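Local coordinates for protein halorhodopsin (Halobacterium salinarum, PDB 2JAF) that binds retinal and works as a light-driven pump that moves chloride ions across the cell membrane, at residues L78-S82 / G83-G87; A185-S189 / A190-E194. The protein carries 2 engineered substitutions. All coordinates share one frame; numbering follows the deposited sequence.

Interaction 1. Residues L78-S82 / G83-G87; sequences LGLLS and GLTVG
Helix 58-82 gives way to loop at G83, the first residue with non-helical angles (phi 88°), and the chain folds back over the last turn through a type I beta turn from G83 to V86. Two backbone bonds fasten this reversal: T85 N donates to G79 O over 3.2 Å in a nearly straight line, and G83 N donates to L80 O at 3.0 Å. G83 must be glycine, because a CB there would jam against the carbonyl oxygen of S82. G79 suits its place for another reason: T85 OG1 lies 3.1 Å from G79 C and occupies the space where a CB of residue 79 would stand. S82 is small and polar; its OG, held between its own backbone N and carbonyl carbon (chi1 75°), folds back along the helix, where its one proton can go to L78 O or to G79 O, and L84 CB comes 3.3 Å from S82 OG. L80 begins by pointing away, but its CD2 swings back, crossing T85 at about a right angle and meeting V86 CG2 at 3.9 Å. V86 CG2 also rests on the backbone, 3.5 Å from L80 O. R24 hydrogen-bonds to the carbonyl oxygens of L80 and L81, while S82 O accepts from S156 OG of a neighbouring subunit, so the last turn's carbonyls gain partners beyond the helix. This is a glycine-terminated helix C-cap running into a beta turn, which here leads to strand 87-90 of the two-stranded antiparallel sheet in this rhodopsin-family seven-helix protein.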
loop_
_atom_site.group_PDB
_atom_site.type_symbol
_atom_site.label_atom_id
_atom_site.label_comp_id
_atom_site.label_asym_id
_atom_site.label_seq_id
_atom_site.Cartn_x
_atom_site.Cartn_y
_atom_site.Cartn_z
ATOM N N LEU A 78 -1.084 -12.508 -15.997
ATOM C CA LEU A 78 -1.792 -13.719 -15.577
ATOM C C LEU A 78 -3.178 -13.310 -15.072
ATOM O O LEU A 78 -4.167 -14.004 -15.302
ATOM C CB LEU A 78 -1.036 -14.428 -14.449
ATOM C CG LEU A 78 0.357 -14.963 -14.774
ATOM C CD1 LEU A 78 0.981 -15.548 -13.508
ATOM C CD2 LEU A 78 0.261 -16.017 -15.876
ATOM N N GLY A 79 -3.237 -12.185 -14.371
ATOM C CA GLY A 79 -4.511 -11.704 -13.862
ATOM C C GLY A 79 -5.444 -11.440 -15.027
ATOM O O GLY A 79 -6.626 -11.801 -14.994
ATOM N N LEU A 80 -4.906 -10.818 -16.075
ATOM C CA LEU A 80 -5.697 -10.515 -17.262
ATOM C C LEU A 80 -6.094 -11.777 -18.025
ATOM O O LEU A 80 -7.263 -11.983 -18.342
ATOM C CB LEU A 80 -4.912 -9.583 -18.193
ATOM C CG LEU A 80 -4.515 -8.223 -17.607
ATOM C CD1 LEU A 80 -3.718 -7.426 -18.643
ATOM C CD2 LEU A 80 -5.763 -7.460 -17.186
ATOM N N LEU A 81 -5.112 -12.619 -18.328
ATOM C CA LEU A 81 -5.373 -13.852 -19.061
ATOM C C LEU A 81 -6.436 -14.709 -18.387
ATOM O O LEU A 81 -7.344 -15.229 -19.047
ATOM C CB LEU A 81 -4.075 -14.659 -19.206
ATOM C CG LEU A 81 -3.171 -14.277 -20.383
ATOM C CD1 LEU A 81 -1.860 -15.048 -20.312
ATOM C CD2 LEU A 81 -3.897 -14.576 -21.688
ATOM N N SER A 82 -6.324 -14.847 -17.069
ATOM C CA SER A 82 -7.262 -15.657 -16.300
ATOM C C SER A 82 -8.650 -15.034 -16.182
ATOM O O SER A 82 -9.612 -15.718 -15.827
ATOM C CB SER A 82 -6.717 -15.886 -14.895
ATOM O OG SER A 82 -6.855 -14.714 -14.114
ATOM N N GLY A 83 -8.753 -13.739 -16.468
ATOM C CA GLY A 83 -10.037 -13.067 -16.357
ATOM C C GLY A 83 -10.281 -12.527 -14.956
ATOM O O GLY A 83 -11.259 -11.822 -14.717
ATOM N N LEU A 84 -9.388 -12.843 -14.021
ATOM C CA LEU A 84 -9.541 -12.379 -12.643
ATOM C C LEU A 84 -9.639 -10.859 -12.553
ATOM O O LEU A 84 -10.487 -10.324 -11.839
ATOM C CB LEU A 84 -8.359 -12.854 -11.785
ATOM C CG LEU A 84 -8.342 -12.339 -10.336
ATOM C CD1 LEU A 84 -9.483 -12.977 -9.557
ATOM C CD2 LEU A 84 -7.005 -12.674 -9.670
ATOM N N THR A 85 -8.779 -10.166 -13.293
ATOM C CA THR A 85 -8.756 -8.709 -13.253
ATOM C C THR A 85 -9.264 -8.022 -14.523
ATOM O O THR A 85 -8.743 -6.982 -14.935
ATOM C CB THR A 85 -7.330 -8.208 -12.919
ATOM O OG1 THR A 85 -6.401 -8.744 -13.866
ATOM C CG2 THR A 85 -6.923 -8.658 -11.521
ATOM N N VAL A 86 -10.287 -8.613 -15.135
ATOM C CA VAL A 86 -10.906 -8.060 -16.334
ATOM C C VAL A 86 -12.396 -8.022 -16.048
ATOM O O VAL A 86 -12.931 -8.942 -15.437
ATOM C CB VAL A 86 -10.671 -8.947 -17.579
ATOM C CG1 VAL A 86 -11.316 -8.302 -18.803
ATOM C CG2 VAL A 86 -9.186 -9.134 -17.817
ATOM N N GLY A 87 -13.064 -6.954 -16.470
ATOM C CA GLY A 87 -14.493 -6.853 -16.230
ATOM C C GLY A 87 -15.210 -6.047 -17.294
ATOM O O GLY A 87 -14.579 -5.389 -18.117
#

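Interaction 2. Residues A185-S189 / A190-E194; sequences ASASS and AGTAE
Helix 182-190 closes in a Schellman motif at G191, whose positive phi (74°) suits glycine, and helix 193-216 starts two residues later. A187 O takes the bond that crosses the corner, from T192 N at 2.8 Å, and S188 O receives G191 N at 3.2 Å. A190 N makes two weak bonds, to S186 O and A187 O, as the last turn unwinds. The small residues let the chain turn closely: A187 CB lies 3.6 Å from T192 OG1. A190 CB is 3.2 Å from S186 O, and A193 CB packs on S188 CA. With chi1 of 63°, S189 tucks its hydroxyl back along the helix, where OG donates to S186 O over 2.8 Å, so that carbonyl keeps a side-chain partner where the regular helix bond is weak. T192 stands at the N-cap position of the second helix, yet makes no capping bond; its OG1 instead hydrogen-bonds to L126 O at the end of helix 106-127. S186 OG likewise bonds to D182 O within its own helix. Beyond the corner, T192 and E194 touch W252 of helix 227-255, and A190 and S186 touch D128 and V129 in the loop after helix 106-127.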
loop_
_atom_site.group_PDB
_atom_site.type_symbol
_atom_site.label_atom_id
_atom_site.label_comp_id
_atom_site.label_asym_id
_atom_site.label_seq_id
_atom_site.Cartn_x
_atom_site.Cartn_y
_atom_site.Cartn_z
ATOM N N ALA A 185 19.978 16.105 -9.738
ATOM C CA ALA A 185 21.092 16.683 -8.998
ATOM C C ALA A 185 21.752 15.603 -8.152
ATOM O O ALA A 185 22.964 15.626 -7.929
ATOM C CB ALA A 185 20.600 17.821 -8.113
ATOM N N SER A 186 20.952 14.652 -7.683
ATOM C CA SER A 186 21.472 13.565 -6.871
ATOM C C SER A 186 22.325 12.625 -7.717
ATOM O O SER A 186 23.395 12.194 -7.290
ATOM C CB SER A 186 20.324 12.794 -6.224
ATOM O OG SER A 186 19.597 13.638 -5.346
ATOM N N ALA A 187 21.855 12.319 -8.923
ATOM C CA ALA A 187 22.593 11.433 -9.816
ATOM C C ALA A 187 23.962 12.028 -10.137
ATOM O O ALA A 187 24.955 11.307 -10.248
ATOM C CB ALA A 187 21.802 11.211 -11.097
ATOM N N SER A 188 24.003 13.348 -10.286
ATOM C CA SER A 188 25.242 14.050 -10.592
ATOM C C SER A 188 26.236 13.870 -9.453
ATOM O O SER A 188 27.401 13.551 -9.680
ATOM C CB SER A 188 24.965 15.538 -10.812
ATOM O OG SER A 188 26.160 16.248 -11.095
ATOM N N SER A 189 25.769 14.070 -8.225
ATOM C CA SER A 189 26.636 13.920 -7.062
ATOM C C SER A 189 26.970 12.446 -6.840
ATOM O O SER A 189 27.957 12.116 -6.185
ATOM C CB SER A 189 25.955 14.491 -5.815
ATOM O OG SER A 189 24.771 13.774 -5.505
ATOM N N ALA A 190 26.146 11.564 -7.399
ATOM C CA ALA A 190 26.351 10.130 -7.254
ATOM C C ALA A 190 27.205 9.563 -8.386
ATOM O O ALA A 190 27.561 8.387 -8.373
ATOM C CB ALA A 190 25.004 9.417 -7.209
ATOM N N GLY A 191 27.527 10.406 -9.360
ATOM C CA GLY A 191 28.335 9.973 -10.485
ATOM C C GLY A 191 27.582 9.093 -11.467
ATOM O O GLY A 191 28.194 8.353 -12.233
ATOM N N THR A 192 26.252 9.171 -11.446
ATOM C CA THR A 192 25.422 8.365 -12.344
ATOM C C THR A 192 24.559 9.223 -13.272
ATOM O O THR A 192 23.536 8.758 -13.789
ATOM C CB THR A 192 24.488 7.434 -11.546
ATOM O OG1 THR A 192 23.750 8.206 -10.591
ATOM C CG2 THR A 192 25.284 6.359 -10.826
ATOM N N ALA A 193 24.978 10.466 -13.486
ATOM C CA ALA A 193 24.243 11.406 -14.336
ATOM C C ALA A 193 24.036 10.947 -15.779
ATOM O O ALA A 193 22.973 11.178 -16.360
ATOM C CB ALA A 193 24.937 12.757 -14.324
ATOM N N GLU A 194 25.050 10.309 -16.356
ATOM C CA GLU A 194 24.984 9.830 -17.738
ATOM C C GLU A 194 23.894 8.784 -17.964
ATOM O O GLU A 194 23.077 8.917 -18.877
ATOM C CB GLU A 194 26.339 9.249 -18.157
ATOM C CG GLU A 194 26.751 7.998 -17.381
ATOM C CD GLU A 194 26.722 8.200 -15.870
ATOM O OE1 GLU A 194 27.558 8.969 -15.344
ATOM O OE2 GLU A 194 25.854 7.591 -15.208
#

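Interactions 1 and 2 lie on opposite sides of the chain's centre, their own centres 40 Å apart and their nearest atoms about 31 Å apart. They come in series, at 78-87 and then 185-194, both in the one bacteriorhodopsin-like seven-helix domain. By the topology of microbial rhodopsins, the first probably faces the extracellular side and the second the cytoplasmic side of the membrane. Each ends a helix at a glycine with positive phi, but the first leads into strand 87-90 and touches a neighbouring subunit, whereas the second joins helix 182-190 to helix 193-216 and meets no other protein chain. Helix 106-127 lies near both, contacting the first through W106 and R108 and the second through L126.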